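Local coordinates for putative nucleotide sugar epimerase/ dehydratase (Bordetella bronchiseptica, PDB 2Q1S), which binds NADH in a Rossmann fold and is probably a nucleotide-sugar epimerase or dehydratase of the short-chain dehydrogenase/reductase type, acting in lipopolysaccharide O-antigen biosynthesis, at residues K241-M246 and K349-T354; L296-N301 and T308-L313. All blocks are in the same frame, centred on the assembly; numbering follows the deposited sequence.

Contact 1: residues K241-M246 and K349-T354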
ATOM      1  N   LYS A 241     -33.293 -12.011   8.717  1.00 48.36           N
ATOM      2  CA  LYS A 241     -33.703 -12.814   9.881  1.00 49.91           C
ATOM      3  C   LYS A 241     -35.065 -12.358  10.415  1.00 49.98           C
ATOM      4  O   LYS A 241     -35.891 -13.189  10.828  1.00 49.83           O
ATOM      5  CB  LYS A 241     -32.631 -12.787  10.975  1.00 49.84           C
ATOM      6  CG  LYS A 241     -31.397 -13.617  10.625  1.00 50.98           C
ATOM      7  CD  LYS A 241     -30.265 -13.484  11.626  1.00 52.69           C
ATOM      8  CE  LYS A 241     -29.367 -14.733  11.539  1.00 58.23           C
ATOM      9  NZ  LYS A 241     -28.080 -14.573  12.268  1.00 62.63           N
ATOM     10  N   ALA A 242     -35.297 -11.044  10.406  1.00 50.70           N
ATOM     11  CA  ALA A 242     -36.584 -10.475  10.826  1.00 51.94           C
ATOM     12  C   ALA A 242     -37.729 -10.926   9.922  1.00 53.00           C
ATOM     13  O   ALA A 242     -38.800 -11.326  10.411  1.00 52.48           O
ATOM     14  CB  ALA A 242     -36.509  -8.974  10.863  1.00 51.91           C
ATOM     15  N   LEU A 243     -37.495 -10.882   8.612  1.00 54.18           N
ATOM     16  CA  LEU A 243     -38.449 -11.398   7.621  1.00 55.93           C
ATOM     17  C   LEU A 243     -38.751 -12.893   7.767  1.00 58.04           C
ATOM     18  O   LEU A 243     -39.798 -13.349   7.331  1.00 57.46           O
ATOM     19  CB  LEU A 243     -37.968 -11.086   6.192  1.00 55.45           C
ATOM     20  CG  LEU A 243     -38.101  -9.640   5.685  1.00 52.82           C
ATOM     21  CD1 LEU A 243     -37.608  -9.580   4.257  1.00 50.91           C
ATOM     22  CD2 LEU A 243     -39.563  -9.184   5.752  1.00 51.88           C
ATOM     23  N   LYS A 244     -37.824 -13.638   8.368  1.00 61.75           N
ATOM     24  CA  LYS A 244     -37.977 -15.064   8.598  1.00 61.19           C
ATOM     25  C   LYS A 244     -38.533 -15.330  10.003  1.00 62.37           C
ATOM     26  O   LYS A 244     -38.661 -16.487  10.421  1.00 62.00           O
ATOM     27  CB  LYS A 244     -36.650 -15.825   8.430  1.00 61.42           C
ATOM     28  CG  LYS A 244     -35.978 -15.749   7.058  1.00 61.24           C
ATOM     29  CD  LYS A 244     -36.835 -16.244   5.906  1.00 58.50           C
ATOM     30  CE  LYS A 244     -36.988 -17.766   5.887  1.00 57.81           C
ATOM     31  NZ  LYS A 244     -37.610 -18.195   4.615  1.00 59.26           N
ATOM     32  N   GLY A 245     -38.789 -14.240  10.739  1.00 63.50           N
ATOM     33  CA  GLY A 245     -39.381 -14.348  12.070  1.00 63.53           C
ATOM     34  C   GLY A 245     -38.404 -14.833  13.128  1.00 63.17           C
ATOM     35  O   GLY A 245     -38.812 -15.401  14.148  1.00 62.44           O
ATOM     36  N   MET A 246     -37.115 -14.606  12.892  1.00 62.57           N
ATOM     37  CA  MET A 246     -36.076 -15.107  13.786  1.00 62.39           C
ATOM     38  C   MET A 246     -35.618 -14.018  14.748  1.00 62.12           C
ATOM     39  O   MET A 246     -35.630 -12.831  14.391  1.00 61.47           O
ATOM     40  CB  MET A 246     -34.877 -15.625  12.985  1.00 62.41           C
ATOM     41  CG  MET A 246     -35.178 -16.782  12.041  1.00 62.26           C
ATOM     42  SD  MET A 246     -33.739 -17.176  11.025  1.00 62.89           S
ATOM     43  CE  MET A 246     -34.364 -18.493   9.985  1.00 63.00           C
ATOM     44  N   LYS A 349     -37.639   1.194   2.573  1.00 35.60           N
ATOM     45  CA  LYS A 349     -37.287   0.942   1.185  1.00 36.72           C
ATOM     46  C   LYS A 349     -36.498  -0.359   1.026  1.00 36.78           C
ATOM     47  O   LYS A 349     -36.742  -1.132   0.109  1.00 37.46           O
ATOM     48  CB  LYS A 349     -36.525   2.128   0.581  1.00 37.00           C
ATOM     49  CG  LYS A 349     -37.445   3.274   0.187  1.00 38.16           C
ATOM     50  CD  LYS A 349     -36.690   4.554  -0.121  1.00 40.93           C
ATOM     51  CE  LYS A 349     -37.621   5.675  -0.626  1.00 41.79           C
ATOM     52  NZ  LYS A 349     -36.937   7.000  -0.538  1.00 46.44           N
ATOM     53  N   THR A 350     -35.524  -0.571   1.911  1.00 37.10           N
ATOM     54  CA  THR A 350     -34.699  -1.780   1.895  1.00 36.83           C
ATOM     55  C   THR A 350     -35.481  -3.050   2.170  1.00 36.70           C
ATOM     56  O   THR A 350     -35.337  -4.038   1.441  1.00 36.89           O
ATOM     57  CB  THR A 350     -33.537  -1.635   2.902  1.00 36.88           C
ATOM     58  OG1 THR A 350     -32.862  -0.412   2.638  1.00 36.97           O
ATOM     59  CG2 THR A 350     -32.534  -2.784   2.754  1.00 39.15           C
ATOM     60  N   ILE A 351     -36.330  -3.012   3.193  1.00 35.99           N
ATOM     61  CA  ILE A 351     -37.194  -4.135   3.555  1.00 36.52           C
ATOM     62  C   ILE A 351     -38.178  -4.426   2.405  1.00 36.24           C
ATOM     63  O   ILE A 351     -38.383  -5.576   2.020  1.00 35.87           O
ATOM     64  CB  ILE A 351     -37.910  -3.835   4.894  1.00 36.45           C
ATOM     65  CG1 ILE A 351     -36.888  -3.805   6.048  1.00 34.92           C
ATOM     66  CG2 ILE A 351     -39.081  -4.848   5.168  1.00 34.52           C
ATOM     67  CD1 ILE A 351     -37.305  -2.951   7.251  1.00 37.55           C
ATOM     68  N   GLU A 352     -38.756  -3.379   1.811  1.00 36.75           N
ATOM     69  CA  GLU A 352     -39.680  -3.599   0.689  1.00 37.63           C
ATOM     70  C   GLU A 352     -38.974  -4.367  -0.414  1.00 38.05           C
ATOM     71  O   GLU A 352     -39.476  -5.370  -0.898  1.00 38.66           O
ATOM     72  CB  GLU A 352     -40.253  -2.274   0.168  1.00 37.43           C
ATOM     73  CG  GLU A 352     -41.203  -1.612   1.121  1.00 39.30           C
ATOM     74  N   TRP A 353     -37.759  -3.928  -0.771  1.00 38.56           N
ATOM     75  CA  TRP A 353     -37.006  -4.608  -1.820  1.00 40.06           C
ATOM     76  C   TRP A 353     -36.641  -6.046  -1.441  1.00 39.87           C
ATOM     77  O   TRP A 353     -36.706  -6.956  -2.276  1.00 39.48           O
ATOM     78  CB  TRP A 353     -35.734  -3.809  -2.174  1.00 41.55           C
ATOM     79  CG  TRP A 353     -34.823  -4.544  -3.124  1.00 44.49           C
ATOM     80  CD1 TRP A 353     -34.856  -4.526  -4.499  1.00 47.18           C
ATOM     81  CD2 TRP A 353     -33.719  -5.390  -2.762  1.00 44.71           C
ATOM     82  NE1 TRP A 353     -33.818  -5.303  -5.005  1.00 47.39           N
ATOM     83  CE2 TRP A 353     -33.139  -5.873  -3.965  1.00 45.33           C
ATOM     84  CE3 TRP A 353     -33.178  -5.799  -1.532  1.00 45.57           C
ATOM     85  CZ2 TRP A 353     -32.014  -6.737  -3.975  1.00 44.89           C
ATOM     86  CZ3 TRP A 353     -32.041  -6.667  -1.540  1.00 45.97           C
ATOM     87  CH2 TRP A 353     -31.513  -7.148  -2.762  1.00 44.94           C
ATOM     88  N   THR A 354     -36.238  -6.247  -0.191  1.00 40.38           N
ATOM     89  CA  THR A 354     -35.848  -7.581   0.275  1.00 41.23           C
ATOM     90  C   THR A 354     -37.030  -8.564   0.220  1.00 41.38           C
ATOM     91  O   THR A 354     -36.886  -9.706  -0.233  1.00 41.66           O
ATOM     92  CB  THR A 354     -35.238  -7.515   1.687  1.00 42.45           C
ATOM     93  OG1 THR A 354     -34.257  -6.468   1.712  1.00 39.67           O
ATOM     94  CG2 THR A 354     -34.604  -8.871   2.079  1.00 42.72           C
TER
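Leu243 carries this contact. It sits at the end of helix 234-243 and reaches across to Thr354 and Ile351 on helix 343-356. Its CB already points at the other helix. With CG anti to the carbonyl carbon (chi1 -75°), the branch carries on toward helix 343-356, and CD1 makes the closer approach. The two methyls go to different partners. Leu243 CD1 lies against Thr354 CG2 at 3.8 Å, in van der Waals contact, and the two side chains meet at a slant. Leu243 CD2 faces Ile351 CG2 more loosely, at 4.4 Å.

Thr354 turns its methyl to the leucine. The rotamer that puts OG1 beside the backbone N leaves CG2 anti to that N and facing Leu243. The hydroxyl donates one turn back, with Thr354 OG1 2.7 Å from Thr350 O. The donor stands above the carbonyl plane. The same oxygen also accepts the helical bond from Thr354 N, at 2.9 Å. Two bonds from one residue therefore grip it.

Just past Leu243 the helix ends in a Schellman motif. Gly245 has positive phi (75°), Gly245 N bonds to Ala242 O, and Met246 N is 2.8 Å from Lys241 O. Lys244 in this turn makes a salt bridge with Glu362. Thr304 of helix 293-304 touches Leu243.

The two helices pack together in what is probably the substrate-binding part of this extended short-chain dehydrogenase fold. Phe43 of the NAD site lies about 9 Å from Thr354, side chain to side chain. No hydrogen bond or salt bridge crosses between the segments. The chemistry implies an apolar join, methyl against methyl, which Ile239 extends by packing on Thr350, Ile351 and Thr354. The threonine hydroxyl at the interface is satisfied inside its own helix.

Contact 2: residues L296-N301 and T308-L313; sequences LATKIN and TELDRL
Leu310 carries most of this contact; its side chain lies against the helical segment 296-301. Its chi1 is -100°, well away from a staggered value, and chi2 is extended. Both methyls rest on Ala297 CB, with Leu310 CD1 and CD2 each 3.8 Å from it. CD1 also comes 3.5 Å from Thr298 OG1, with the two side chains nearly at right angles. Farther along the same helix, Asn301 ND2 is 3.8 Å from Leu310 CG, the amide and the leucine arriving from opposite directions.

The Asn301 amide is held at both ends. OD1 accepts from Asn306 ND2. ND2 donates a hydrogen bond to water 1, 3.1 Å away. That water also bonds Thr308 OG1 at 2.8 Å and donates to Glu309 O at 2.9 Å. It therefore ties the helix to the loop where the side chains themselves do not bond.

Arg312 reaches back to the helix from farther along the loop. Its CG lies between the backbone N and carbonyl carbon, and the chain bends at chi3 (-90°). The bend brings NH1 to 3.3 Å from Thr298 OG1, which lies at the edge of the guanidinium, near its plane. This bond is weak, at an N-H...O angle of 129°. Thr298 OG1 has its firmer partner in Ala294 O, and NH1 also forms a weak, long ion pair with Asp295.

An inverse gamma turn centred on Asp311 separates Leu310 from Arg312. Leu250 touches both of their side chains. The Leu310 side chain is about 7 Å from that of Pro249, which binds UDP in another structure of the protein, so the loop runs close to the nucleotide site. It covers the outer side of helix 293-304. From that helix, Ala297 and Ile300 pack on Phe238 of helix 234-243, while Lys299 and Ile300 touch Leu347 of helix 343-356.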
ATOM      1  N   LEU A 296     -31.474   0.105  15.419  1.00 56.78           N
ATOM      2  CA  LEU A 296     -31.577  -0.555  14.108  1.00 58.30           C
ATOM      3  C   LEU A 296     -32.467  -1.809  14.185  1.00 58.60           C
ATOM      4  O   LEU A 296     -33.470  -1.931  13.458  1.00 59.83           O
ATOM      5  CB  LEU A 296     -30.179  -0.887  13.552  1.00 58.23           C
ATOM      6  CG  LEU A 296     -30.116  -1.468  12.129  1.00 59.34           C
ATOM      7  CD1 LEU A 296     -30.205  -0.342  11.097  1.00 61.47           C
ATOM      8  CD2 LEU A 296     -28.822  -2.277  11.908  1.00 58.79           C
ATOM      9  N   ALA A 297     -32.130  -2.720  15.102  1.00 58.49           N
ATOM     10  CA  ALA A 297     -32.908  -3.959  15.291  1.00 58.07           C
ATOM     11  C   ALA A 297     -34.354  -3.669  15.681  1.00 58.55           C
ATOM     12  O   ALA A 297     -35.273  -4.310  15.168  1.00 58.30           O
ATOM     13  CB  ALA A 297     -32.236  -4.859  16.322  1.00 57.68           C
ATOM     14  N   THR A 298     -34.551  -2.703  16.581  1.00 58.36           N
ATOM     15  CA  THR A 298     -35.887  -2.325  17.026  1.00 59.92           C
ATOM     16  C   THR A 298     -36.749  -1.913  15.826  1.00 60.11           C
ATOM     17  O   THR A 298     -37.852  -2.437  15.646  1.00 59.77           O
ATOM     18  CB  THR A 298     -35.822  -1.209  18.106  1.00 59.65           C
ATOM     19  OG1 THR A 298     -35.265  -1.760  19.312  1.00 60.19           O
ATOM     20  CG2 THR A 298     -37.207  -0.661  18.375  1.00 60.39           C
ATOM     21  N   LYS A 299     -36.195  -1.019  14.995  1.00 60.70           N
ATOM     22  CA  LYS A 299     -36.866  -0.475  13.803  1.00 61.20           C
ATOM     23  C   LYS A 299     -37.194  -1.560  12.774  1.00 61.07           C
ATOM     24  O   LYS A 299     -38.303  -1.625  12.262  1.00 62.86           O
ATOM     25  CB  LYS A 299     -35.990   0.594  13.145  1.00 61.14           C
ATOM     26  CG  LYS A 299     -35.967   1.932  13.884  1.00 61.22           C
ATOM     27  CD  LYS A 299     -34.677   2.685  13.584  1.00 62.48           C
ATOM     28  CE  LYS A 299     -34.767   4.172  13.901  1.00 62.10           C
ATOM     29  NZ  LYS A 299     -35.145   4.528  15.282  1.00 62.93           N
ATOM     30  N   ILE A 300     -36.214  -2.404  12.472  1.00 61.46           N
ATOM     31  CA  ILE A 300     -36.415  -3.516  11.554  1.00 61.29           C
ATOM     32  C   ILE A 300     -37.509  -4.473  12.055  1.00 62.15           C
ATOM     33  O   ILE A 300     -38.381  -4.903  11.287  1.00 61.61           O
ATOM     34  CB  ILE A 300     -35.082  -4.265  11.295  1.00 61.16           C
ATOM     35  CG1 ILE A 300     -34.123  -3.379  10.501  1.00 59.77           C
ATOM     36  CG2 ILE A 300     -35.339  -5.576  10.526  1.00 59.90           C
ATOM     37  CD1 ILE A 300     -32.692  -3.920  10.443  1.00 60.65           C
ATOM     38  N   ASN A 301     -37.476  -4.801  13.343  1.00 62.53           N
ATOM     39  CA  ASN A 301     -38.519  -5.643  13.923  1.00 63.44           C
ATOM     40  C   ASN A 301     -39.897  -4.990  13.783  1.00 64.37           C
ATOM     41  O   ASN A 301     -40.857  -5.633  13.349  1.00 64.63           O
ATOM     42  CB  ASN A 301     -38.190  -5.995  15.379  1.00 63.10           C
ATOM     43  CG  ASN A 301     -37.166  -7.135  15.504  1.00 62.56           C
ATOM     44  OD1 ASN A 301     -36.852  -7.836  14.531  1.00 61.41           O
ATOM     45  ND2 ASN A 301     -36.656  -7.331  16.714  1.00 60.18           N
ATOM     46  N   THR A 308     -40.315 -11.344  18.048  1.00 56.82           N
ATOM     47  CA  THR A 308     -39.342 -12.025  18.905  1.00 55.97           C
ATOM     48  C   THR A 308     -38.560 -11.048  19.787  1.00 55.68           C
ATOM     49  O   THR A 308     -38.527  -9.843  19.520  1.00 55.86           O
ATOM     50  CB  THR A 308     -38.364 -12.887  18.084  1.00 56.14           C
ATOM     51  OG1 THR A 308     -37.781 -12.092  17.043  1.00 55.26           O
ATOM     52  CG2 THR A 308     -39.090 -14.078  17.469  1.00 55.47           C
ATOM     53  N   GLU A 309     -37.937 -11.576  20.838  1.00 55.13           N
ATOM     54  CA  GLU A 309     -37.267 -10.759  21.850  1.00 54.59           C
ATOM     55  C   GLU A 309     -35.975 -10.114  21.332  1.00 54.27           C
ATOM     56  O   GLU A 309     -35.366 -10.595  20.368  1.00 53.78           O
ATOM     57  CB  GLU A 309     -36.973 -11.596  23.099  1.00 54.55           C
ATOM     58  N   LEU A 310     -35.588  -9.013  21.977  1.00 53.86           N
ATOM     59  CA  LEU A 310     -34.306  -8.345  21.726  1.00 53.33           C
ATOM     60  C   LEU A 310     -33.502  -8.209  23.017  1.00 52.72           C
ATOM     61  O   LEU A 310     -33.913  -7.486  23.927  1.00 52.49           O
ATOM     62  CB  LEU A 310     -34.519  -6.948  21.126  1.00 53.49           C
ATOM     63  CG  LEU A 310     -34.373  -6.670  19.630  1.00 54.32           C
ATOM     64  CD1 LEU A 310     -34.371  -5.157  19.406  1.00 53.21           C
ATOM     65  CD2 LEU A 310     -33.124  -7.316  19.049  1.00 54.55           C
ATOM     66  N   ASP A 311     -32.358  -8.893  23.094  1.00 52.03           N
ATOM     67  CA  ASP A 311     -31.464  -8.755  24.249  1.00 51.52           C
ATOM     68  C   ASP A 311     -30.629  -7.457  24.181  1.00 50.90           C
ATOM     69  O   ASP A 311     -29.410  -7.510  23.967  1.00 51.03           O
ATOM     70  CB  ASP A 311     -30.559  -9.990  24.396  1.00 51.96           C
ATOM     71  N   ARG A 312     -31.285  -6.307  24.382  1.00 49.76           N
ATOM     72  CA  ARG A 312     -30.620  -5.002  24.304  1.00 49.16           C
ATOM     73  C   ARG A 312     -30.226  -4.444  25.670  1.00 48.60           C
ATOM     74  O   ARG A 312     -30.871  -4.731  26.681  1.00 48.93           O
ATOM     75  CB  ARG A 312     -31.441  -3.975  23.490  1.00 49.25           C
ATOM     76  CG  ARG A 312     -32.692  -3.411  24.162  1.00 49.32           C
ATOM     77  CD  ARG A 312     -33.375  -2.357  23.285  1.00 49.62           C
ATOM     78  NE  ARG A 312     -32.888  -0.992  23.533  1.00 51.10           N
ATOM     79  CZ  ARG A 312     -33.259   0.086  22.840  1.00 51.28           C
ATOM     80  NH1 ARG A 312     -34.125  -0.015  21.838  1.00 52.27           N
ATOM     81  NH2 ARG A 312     -32.764   1.280  23.150  1.00 52.00           N
ATOM     82  N   LEU A 313     -29.155  -3.653  25.674  1.00 47.04           N
ATOM     83  CA  LEU A 313     -28.567  -3.085  26.879  1.00 46.88           C
ATOM     84  C   LEU A 313     -28.401  -1.577  26.695  1.00 44.12           C
ATOM     85  O   LEU A 313     -28.309  -1.097  25.557  1.00 42.67           O
ATOM     86  CB  LEU A 313     -27.197  -3.716  27.154  1.00 48.67           C
ATOM     87  CG  LEU A 313     -27.131  -5.129  27.747  1.00 53.92           C
ATOM     88  CD1 LEU A 313     -25.692  -5.673  27.650  1.00 59.24           C
ATOM     89  CD2 LEU A 313     -27.650  -5.175  29.172  1.00 55.07           C
TER
HETATM   90  O   HOH W   1     -35.787 -10.151  17.544  1.00 50.23           O

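In the fold
Helix 293-304 links the two contacts. It packs beside both helices of contact 1 and bears the first segment of contact 2. Contact 1 is buried and joins helices distant in sequence; contact 2 is only partly buried and holds a loop to the helix it has just left. The chemistry follows the place. Contact 1 is apolar across the segments, while contact 2 adds a bridging water and a weak arginine bond to its leucine packing. The centres are about 13 Å apart, yet the two touch: Ala242 packs on Ile300, and Met246 O meets Thr308 OG1 in a weak hydrogen bond.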